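Local atomic coordinates of salmonella typhimurium DB7155 bacteriophage DET7 tailspike (Bacteriophage, PDB entry 2V5I), a protein that binds and hydrolyses the O-antigen polysaccharide of its Salmonella host as a trimeric tailspike, and so serves as the receptor-binding protein of the phage. Residues G243-T249 with L275-V281; L207-W211 with T269-Y273; K108-D112 with M330-G334. All blocks are in the same frame, centred on the assembly; numbering follows the deposited sequence.

Contact 1: G243-T249 with L275-V281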
loop_
_atom_site.group_PDB
_atom_site.type_symbol
_atom_site.label_atom_id
_atom_site.label_comp_id
_atom_site.label_asym_id
_atom_site.label_seq_id
_atom_site.Cartn_x
_atom_site.Cartn_y
_atom_site.Cartn_z
ATOM N N GLY A 243 -19.632 -7.118 1.654
ATOM C CA GLY A 243 -20.309 -5.831 1.898
ATOM C C GLY A 243 -19.270 -4.774 2.248
ATOM O O GLY A 243 -18.159 -5.111 2.618
ATOM N N GLY A 244 -19.657 -3.502 2.180
ATOM C CA GLY A 244 -18.775 -2.388 2.599
ATOM C C GLY A 244 -18.520 -1.355 1.570
ATOM O O GLY A 244 -19.406 -1.019 0.760
ATOM N N VAL A 245 -17.305 -0.820 1.624
ATOM C CA VAL A 245 -16.859 0.362 0.858
ATOM C C VAL A 245 -15.521 0.038 0.211
ATOM O O VAL A 245 -14.597 -0.440 0.909
ATOM C CB VAL A 245 -16.708 1.542 1.842
ATOM C CG1 VAL A 245 -16.237 2.764 1.135
ATOM C CG2 VAL A 245 -18.049 1.801 2.541
ATOM N N ILE A 246 -15.437 0.186 -1.127
ATOM C CA ILE A 246 -14.177 -0.019 -1.867
ATOM C C ILE A 246 -13.995 1.139 -2.847
ATOM O O ILE A 246 -14.836 1.380 -3.690
ATOM C CB ILE A 246 -14.196 -1.341 -2.673
ATOM C CG1 ILE A 246 -14.540 -2.541 -1.795
ATOM C CG2 ILE A 246 -12.820 -1.605 -3.266
ATOM C CD1 ILE A 246 -14.930 -3.781 -2.612
ATOM N N GLY A 247 -12.893 1.863 -2.722
ATOM C CA GLY A 247 -12.587 2.899 -3.692
ATOM C C GLY A 247 -13.367 4.198 -3.624
ATOM O O GLY A 247 -13.481 4.909 -4.640
ATOM N N VAL A 248 -13.863 4.550 -2.434
ATOM C CA VAL A 248 -14.754 5.729 -2.308
ATOM C C VAL A 248 -14.034 6.890 -1.606
ATOM O O VAL A 248 -13.245 6.668 -0.705
ATOM C CB VAL A 248 -16.006 5.352 -1.463
ATOM C CG1 VAL A 248 -17.005 6.473 -1.394
ATOM C CG2 VAL A 248 -16.681 4.102 -2.025
ATOM N N THR A 249 -14.390 8.137 -1.942
ATOM C CA THR A 249 -13.879 9.287 -1.209
ATOM C C THR A 249 -15.059 10.032 -0.615
ATOM O O THR A 249 -16.092 10.192 -1.268
ATOM C CB THR A 249 -13.113 10.239 -2.157
ATOM O OG1 THR A 249 -11.972 9.560 -2.709
ATOM C CG2 THR A 249 -12.678 11.530 -1.436
ATOM N N LEU A 275 -17.503 -6.340 7.352
ATOM C CA LEU A 275 -17.620 -5.451 6.186
ATOM C C LEU A 275 -16.208 -5.062 5.732
ATOM O O LEU A 275 -15.266 -5.114 6.528
ATOM C CB LEU A 275 -18.419 -4.155 6.521
ATOM C CG LEU A 275 -19.905 -4.444 6.890
ATOM C CD1 LEU A 275 -20.512 -3.071 7.179
ATOM C CD2 LEU A 275 -20.640 -5.148 5.778
ATOM N N GLN A 276 -16.067 -4.740 4.448
ATOM C CA GLN A 276 -14.814 -4.164 3.928
ATOM C C GLN A 276 -14.752 -2.669 3.991
ATOM O O GLN A 276 -15.752 -1.985 3.719
ATOM C CB GLN A 276 -14.700 -4.559 2.448
ATOM C CG GLN A 276 -14.596 -6.052 2.208
ATOM C CD GLN A 276 -14.457 -6.317 0.744
ATOM O OE1 GLN A 276 -13.443 -5.891 0.169
ATOM N NE2 GLN A 276 -15.456 -6.953 0.114
ATOM N N PHE A 277 -13.565 -2.134 4.297
ATOM C CA PHE A 277 -13.277 -0.710 4.188
ATOM C C PHE A 277 -11.897 -0.645 3.554
ATOM O O PHE A 277 -10.884 -0.872 4.248
ATOM C CB PHE A 277 -13.344 -0.005 5.542
ATOM C CG PHE A 277 -14.713 -0.017 6.106
ATOM C CD1 PHE A 277 -15.612 0.959 5.738
ATOM C CD2 PHE A 277 -15.125 -1.030 6.987
ATOM C CE1 PHE A 277 -16.939 0.894 6.225
ATOM C CE2 PHE A 277 -16.433 -1.084 7.417
ATOM C CZ PHE A 277 -17.324 -0.130 7.021
ATOM N N ARG A 278 -11.873 -0.538 2.203
ATOM C CA ARG A 278 -10.620 -0.699 1.454
ATOM C C ARG A 278 -10.480 0.320 0.328
ATOM O O ARG A 278 -11.456 0.749 -0.271
ATOM C CB ARG A 278 -10.495 -2.105 0.824
ATOM C CG ARG A 278 -10.495 -3.254 1.810
ATOM C CD ARG A 278 -9.995 -4.546 1.152
ATOM N NE ARG A 278 -10.889 -4.946 0.077
ATOM C CZ ARG A 278 -10.639 -4.915 -1.240
ATOM N NH1 ARG A 278 -9.460 -4.503 -1.719
ATOM N NH2 ARG A 278 -11.584 -5.265 -2.115
ATOM N N ASP A 279 -9.243 0.758 0.105
ATOM C CA ASP A 279 -8.915 1.625 -1.020
ATOM C C ASP A 279 -9.749 2.918 -1.011
ATOM O O ASP A 279 -10.097 3.451 -2.060
ATOM C CB ASP A 279 -9.110 0.884 -2.358
ATOM C CG ASP A 279 -8.320 -0.412 -2.513
ATOM O OD1 ASP A 279 -7.367 -0.725 -1.765
ATOM O OD2 ASP A 279 -8.669 -1.135 -3.503
ATOM N N SER A 280 -10.017 3.439 0.189
ATOM C CA SER A 280 -10.941 4.576 0.349
ATOM C C SER A 280 -10.292 5.731 1.117
ATOM O O SER A 280 -9.258 5.581 1.739
ATOM C CB SER A 280 -12.227 4.136 1.012
ATOM O OG SER A 280 -12.909 3.188 0.220
ATOM N N VAL A 281 -10.868 6.930 0.957
ATOM C CA VAL A 281 -10.221 8.174 1.388
ATOM C C VAL A 281 -11.243 9.055 2.055
ATOM O O VAL A 281 -12.338 9.248 1.516
ATOM C CB VAL A 281 -9.669 8.933 0.166
ATOM C CG1 VAL A 281 -9.008 10.202 0.636
ATOM C CG2 VAL A 281 -8.644 8.050 -0.604
#
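V245 pairs with F277, and I246 with R278, where two successive rungs of the right-handed parallel beta-helix lie edge to edge, their strand axes 4.6 Å apart and inclined by 19°. The tight part is the apolar side. V245 lays CG2 4.0 Å from CE1 of F277, crossing the ring obliquely, and F258 and V230 of other strands pack on the same valine. Backbone bonds hold the register: Q276 N donates almost straight to G243 O (177°), and V245 N, R278 N and G247 N continue the series. The backbone angles of G244 suit glycine, since a CB would press on the preceding carbonyl. The other side is more polar and partly open to solvent at I246, G247 and D279. I246 runs side by side with R278, its CG2 over one guanidinium face and its CD1 3.7 Å from NH2. NE and NH2 of R278 both hydrogen-bond side-on to Q276 OE1, which lies in the guanidinium plane; V281 of a second subunit also packs against R278. Past the corner at D279, whose OD1 is hydrogen-bonded to N326 ND2, S280 OG accepts a hydrogen bond from V248 N at 3.1 Å and donates to R278 O at 2.9 Å from 52° above that carbonyl's plane.

Contact 2: L207-W211 with T269-Y273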
loop_
_atom_site.group_PDB
_atom_site.type_symbol
_atom_site.label_atom_id
_atom_site.label_comp_id
_atom_site.label_asym_id
_atom_site.label_seq_id
_atom_site.Cartn_x
_atom_site.Cartn_y
_atom_site.Cartn_z
ATOM N N LEU A 207 -32.458 -2.849 9.781
ATOM C CA LEU A 207 -32.814 -3.015 11.196
ATOM C C LEU A 207 -33.781 -4.185 11.421
ATOM O O LEU A 207 -33.775 -4.779 12.520
ATOM C CB LEU A 207 -33.426 -1.709 11.745
ATOM C CG LEU A 207 -32.435 -0.533 11.872
ATOM C CD1 LEU A 207 -33.145 0.730 12.277
ATOM C CD2 LEU A 207 -31.373 -0.864 12.891
ATOM N N SER A 208 -34.613 -4.445 10.404
ATOM C CA SER A 208 -35.597 -5.547 10.413
ATOM C C SER A 208 -35.262 -6.584 9.362
ATOM O O SER A 208 -34.612 -6.297 8.406
ATOM C CB SER A 208 -36.992 -5.033 10.019
ATOM O OG SER A 208 -37.317 -3.813 10.630
ATOM N N GLY A 209 -35.818 -7.771 9.494
ATOM C CA GLY A 209 -35.595 -8.797 8.492
ATOM C C GLY A 209 -34.227 -9.423 8.661
ATOM O O GLY A 209 -33.673 -9.436 9.759
ATOM N N ASP A 210 -33.722 -10.029 7.595
ATOM C CA ASP A 210 -32.410 -10.629 7.583
ATOM C C ASP A 210 -31.358 -9.506 7.726
ATOM O O ASP A 210 -31.600 -8.386 7.310
ATOM C CB ASP A 210 -32.175 -11.377 6.276
ATOM C CG ASP A 210 -32.972 -12.706 6.197
ATOM O OD1 ASP A 210 -33.554 -13.107 7.217
ATOM O OD2 ASP A 210 -32.985 -13.336 5.112
ATOM N N TRP A 211 -30.227 -9.822 8.325
ATOM C CA TRP A 211 -29.112 -8.846 8.359
ATOM C C TRP A 211 -28.799 -8.495 6.934
ATOM O O TRP A 211 -28.810 -9.350 6.024
ATOM C CB TRP A 211 -27.881 -9.451 9.038
ATOM C CG TRP A 211 -28.013 -9.500 10.554
ATOM C CD1 TRP A 211 -28.908 -10.244 11.270
ATOM C CD2 TRP A 211 -27.281 -8.732 11.514
ATOM N NE1 TRP A 211 -28.724 -10.032 12.631
ATOM C CE2 TRP A 211 -27.724 -9.100 12.784
ATOM C CE3 TRP A 211 -26.257 -7.786 11.424
ATOM C CZ2 TRP A 211 -27.216 -8.508 13.950
ATOM C CZ3 TRP A 211 -25.728 -7.258 12.571
ATOM C CH2 TRP A 211 -26.217 -7.576 13.817
ATOM N N THR A 269 -30.549 -3.864 17.697
ATOM C CA THR A 269 -29.196 -3.496 17.334
ATOM C C THR A 269 -29.121 -2.874 15.938
ATOM O O THR A 269 -29.833 -3.277 15.035
ATOM C CB THR A 269 -28.264 -4.744 17.371
ATOM O OG1 THR A 269 -26.905 -4.322 17.268
ATOM C CG2 THR A 269 -28.532 -5.747 16.259
ATOM N N ALA A 270 -28.192 -1.916 15.793
ATOM C CA ALA A 270 -27.855 -1.274 14.514
ATOM C C ALA A 270 -26.403 -1.578 14.108
ATOM O O ALA A 270 -25.887 -1.023 13.132
ATOM C CB ALA A 270 -28.026 0.224 14.623
ATOM N N ARG A 271 -25.774 -2.525 14.816
ATOM C CA ARG A 271 -24.387 -2.830 14.684
ATOM C C ARG A 271 -24.085 -3.602 13.366
ATOM O O ARG A 271 -24.997 -4.063 12.699
ATOM C CB ARG A 271 -23.847 -3.591 15.888
ATOM C CG ARG A 271 -23.971 -2.822 17.220
ATOM C CD ARG A 271 -23.595 -3.733 18.341
ATOM N NE ARG A 271 -23.584 -3.081 19.640
ATOM C CZ ARG A 271 -24.668 -2.857 20.379
ATOM N NH1 ARG A 271 -25.875 -3.265 19.968
ATOM N NH2 ARG A 271 -24.541 -2.240 21.567
ATOM N N ASN A 272 -22.784 -3.770 13.064
ATOM C CA ASN A 272 -22.377 -4.330 11.779
ATOM C C ASN A 272 -21.168 -5.246 12.019
ATOM O O ASN A 272 -20.340 -4.972 12.881
ATOM C CB ASN A 272 -21.973 -3.231 10.824
ATOM C CG ASN A 272 -23.082 -2.247 10.620
ATOM O OD1 ASN A 272 -23.938 -2.451 9.778
ATOM N ND2 ASN A 272 -23.094 -1.198 11.453
ATOM N N TYR A 273 -21.010 -6.224 11.129
ATOM C CA TYR A 273 -19.933 -7.206 11.236
ATOM C C TYR A 273 -19.398 -7.538 9.824
ATOM O O TYR A 273 -20.178 -7.542 8.894
ATOM C CB TYR A 273 -20.473 -8.494 11.822
ATOM C CG TYR A 273 -20.877 -8.439 13.298
ATOM C CD1 TYR A 273 -22.131 -8.008 13.653
ATOM C CD2 TYR A 273 -19.996 -8.840 14.262
ATOM C CE1 TYR A 273 -22.516 -7.954 15.035
ATOM C CE2 TYR A 273 -20.333 -8.787 15.598
ATOM C CZ TYR A 273 -21.621 -8.372 15.955
ATOM O OH TYR A 273 -21.930 -8.313 17.291
HETATM O O HOH W 1 -32.471 -4.037 14.866
#
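L207 reaches A270 with a single methyl, CD2, which lies 3.9 Å from A270 CB and 3.6 Å from the carbonyl O of T269. The carbonyl of L207 is joined to that of T269 through one water, which donates to L207 O and to T269 O, 2.8 Å from each, and no direct hydrogen bond links the two segments. The chain then loops outward, G209 O accepting from R234 NH1, before it returns at W211. Both segments belong to loops at one end of the beta-helix rungs: 207-211 follows strand 202-205, and the loop of 269-273 leads into strand 276-278. The contact therefore joins turns of separate coils rather than neighbouring strands. CB of W211 points to the second segment, and a chi1 of -77° sets CG beside the backbone N; the six-membered ring of the indole does the touching. CZ3 comes 3.3 Å from R271 O, approached obliquely, while CH2 and CZ2 both meet CG2 of T269. CZ3 also sits at the edge of the Y273 ring, near its plane and 3.8 Å from CD1, with the two ring planes 63° apart. R234 forms a cation-pi contact with the indole. On the facing segment T269 OG1 accepts from R271 N in an ST turn and from R271 NH1, while NE of that arginine forms a salt bridge with D295. D307 hydrogen-bonds to T269 OG1 through OD2 and to Y273 OH through OD1.

Contact 3: K108-D112 with M330-G334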
loop_
_atom_site.group_PDB
_atom_site.type_symbol
_atom_site.label_atom_id
_atom_site.label_comp_id
_atom_site.label_asym_id
_atom_site.label_seq_id
_atom_site.Cartn_x
_atom_site.Cartn_y
_atom_site.Cartn_z
ATOM N N LYS A 108 -8.856 26.569 6.165
ATOM C CA LYS A 108 -8.651 26.188 7.558
ATOM C C LYS A 108 -9.950 26.013 8.323
ATOM O O LYS A 108 -10.919 26.729 8.098
ATOM C CB LYS A 108 -7.797 27.223 8.314
ATOM C CG LYS A 108 -6.490 27.620 7.639
ATOM C CD LYS A 108 -5.702 26.434 7.172
ATOM C CE LYS A 108 -4.400 26.824 6.448
ATOM N NZ LYS A 108 -3.386 25.695 6.527
ATOM N N TRP A 109 -9.933 25.129 9.298
ATOM C CA TRP A 109 -11.105 24.911 10.158
ATOM C C TRP A 109 -11.412 26.188 10.927
ATOM O O TRP A 109 -10.495 26.869 11.434
ATOM C CB TRP A 109 -10.810 23.777 11.157
ATOM C CG TRP A 109 -10.861 22.390 10.590
ATOM C CD1 TRP A 109 -9.816 21.522 10.416
ATOM C CD2 TRP A 109 -12.043 21.693 10.237
ATOM N NE1 TRP A 109 -10.291 20.339 9.880
ATOM C CE2 TRP A 109 -11.648 20.410 9.751
ATOM C CE3 TRP A 109 -13.381 22.044 10.192
ATOM C CZ2 TRP A 109 -12.586 19.455 9.308
ATOM C CZ3 TRP A 109 -14.330 21.108 9.790
ATOM C CH2 TRP A 109 -13.900 19.810 9.319
ATOM N N ILE A 110 -12.701 26.475 11.056
ATOM C CA ILE A 110 -13.220 27.483 12.007
ATOM C C ILE A 110 -13.817 26.725 13.157
ATOM O O ILE A 110 -14.758 25.937 12.975
ATOM C CB ILE A 110 -14.292 28.361 11.345
ATOM C CG1 ILE A 110 -13.740 29.007 10.079
ATOM C CG2 ILE A 110 -14.811 29.412 12.304
ATOM C CD1 ILE A 110 -14.760 29.833 9.238
ATOM N N THR A 111 -13.300 26.988 14.359
ATOM C CA THR A 111 -13.753 26.229 15.535
ATOM C C THR A 111 -14.503 27.060 16.584
ATOM O O THR A 111 -15.209 26.492 17.416
ATOM C CB THR A 111 -12.571 25.507 16.218
ATOM O OG1 THR A 111 -11.619 26.486 16.650
ATOM C CG2 THR A 111 -11.918 24.524 15.234
ATOM N N ASP A 112 -14.368 28.380 16.508
ATOM C CA ASP A 112 -15.014 29.275 17.469
ATOM C C ASP A 112 -16.499 29.419 17.141
ATOM O O ASP A 112 -16.857 29.771 16.007
ATOM C CB ASP A 112 -14.359 30.632 17.432
ATOM C CG ASP A 112 -15.050 31.622 18.339
ATOM O OD1 ASP A 112 -14.754 31.600 19.561
ATOM O OD2 ASP A 112 -15.905 32.407 17.846
ATOM N N MET A 330 -7.201 12.494 5.907
ATOM C CA MET A 330 -6.483 13.748 6.141
ATOM C C MET A 330 -7.416 14.853 6.616
ATOM O O MET A 330 -8.581 14.922 6.203
ATOM C CB MET A 330 -5.820 14.197 4.831
ATOM C CG MET A 330 -4.780 13.245 4.330
ATOM S SD MET A 330 -3.925 13.884 2.859
ATOM C CE MET A 330 -3.194 15.358 3.564
ATOM N N ASN A 331 -6.897 15.651 7.554
ATOM C CA ASN A 331 -7.552 16.869 8.042
ATOM C C ASN A 331 -8.878 16.655 8.782
ATOM O O ASN A 331 -9.718 17.529 8.793
ATOM C CB ASN A 331 -7.707 17.904 6.929
ATOM C CG ASN A 331 -7.923 19.293 7.462
ATOM O OD1 ASN A 331 -7.290 19.692 8.472
ATOM N ND2 ASN A 331 -8.753 20.090 6.756
ATOM N N SER A 332 -9.035 15.545 9.481
ATOM C CA SER A 332 -10.222 15.328 10.328
ATOM C C SER A 332 -10.182 16.265 11.533
ATOM O O SER A 332 -9.136 16.612 12.035
ATOM C CB SER A 332 -10.341 13.868 10.790
ATOM O OG SER A 332 -9.163 13.485 11.482
ATOM N N LEU A 333 -11.341 16.754 11.930
ATOM C CA LEU A 333 -11.435 17.571 13.145
ATOM C C LEU A 333 -11.615 16.728 14.404
ATOM O O LEU A 333 -11.217 17.183 15.500
ATOM C CB LEU A 333 -12.511 18.633 12.965
ATOM C CG LEU A 333 -12.633 19.677 14.064
ATOM C CD1 LEU A 333 -11.398 20.513 14.244
ATOM C CD2 LEU A 333 -13.820 20.602 13.775
ATOM N N GLY A 334 -12.219 15.535 14.297
ATOM C CA GLY A 334 -12.441 14.592 15.362
ATOM C C GLY A 334 -11.290 13.624 15.526
ATOM O O GLY A 334 -10.270 13.975 16.142
#
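W109 and L333 each direct CB at the other segment, and their first torsions settle what follows: the tryptophan has CG anti to its carbonyl carbon, and the leucine has CG opposite the backbone N (chi1 -173°), which places its methyls along the indole. CB of L333, put there by the backbone, stands over one face of the six-membered ring of W109, 3.9 Å from its centroid and 17° off the normal, a CH-pi contact. The leucine's methyls spread across the same indole, CD2 reaching CE3 at 3.9 Å and CD1 lying 4.1 Å from CG. At the edge, NE1 donates to the main-chain O of N331 at 3.1 Å. The oxygen lies in the indole plane, yet the bond is bent, with 146° at the hydrogen, and the donor is tilted from the carbonyl plane. Topologically, 330-334 is the turn between strands 323-330 and 335-342 of the beta-helix. Segment 108-112 lies in a loop before helix 113-117, within the excursion between strands 85-92 and 156-161; the tryptophan therefore packs this excursion against a turn of the beta-helix. N331 slides past the indole with its amide inclined to the ring. Its side chain is held by other partners, OD1 by Y378 OH and ND2 by S284 OG, so the turn that presents its carbonyl is itself tied to neighbouring residues. W103, V286 and Y378 add further packing around W109. Toward the exposed side, T111 contributes just a methyl, CG2, 4.2 Å from CD1 of L333, before D112 N-caps helix 113-117, its OD2 accepting from L115 N.

From the N terminus, 108-112 comes first and meets 330-334 across 217 intervening residues, so contact 3 closes the longest loop, and both other contacts fall within it. Next comes 207-211, then 243-249, then 269-273 and, one residue on, 275-281. Contacts 1 and 2 therefore cross: their segments alternate, and their second segments adjoin in sequence although the centres lie about 19 Å apart. Contact 1 pairs adjacent rungs of the beta-helix, contact 2 ties together loops of different coils, and contact 3 fastens the long excursion to a turn of the beta-helix. Contacts 2 and 3 are the most widely separated, about 32 Å between centres.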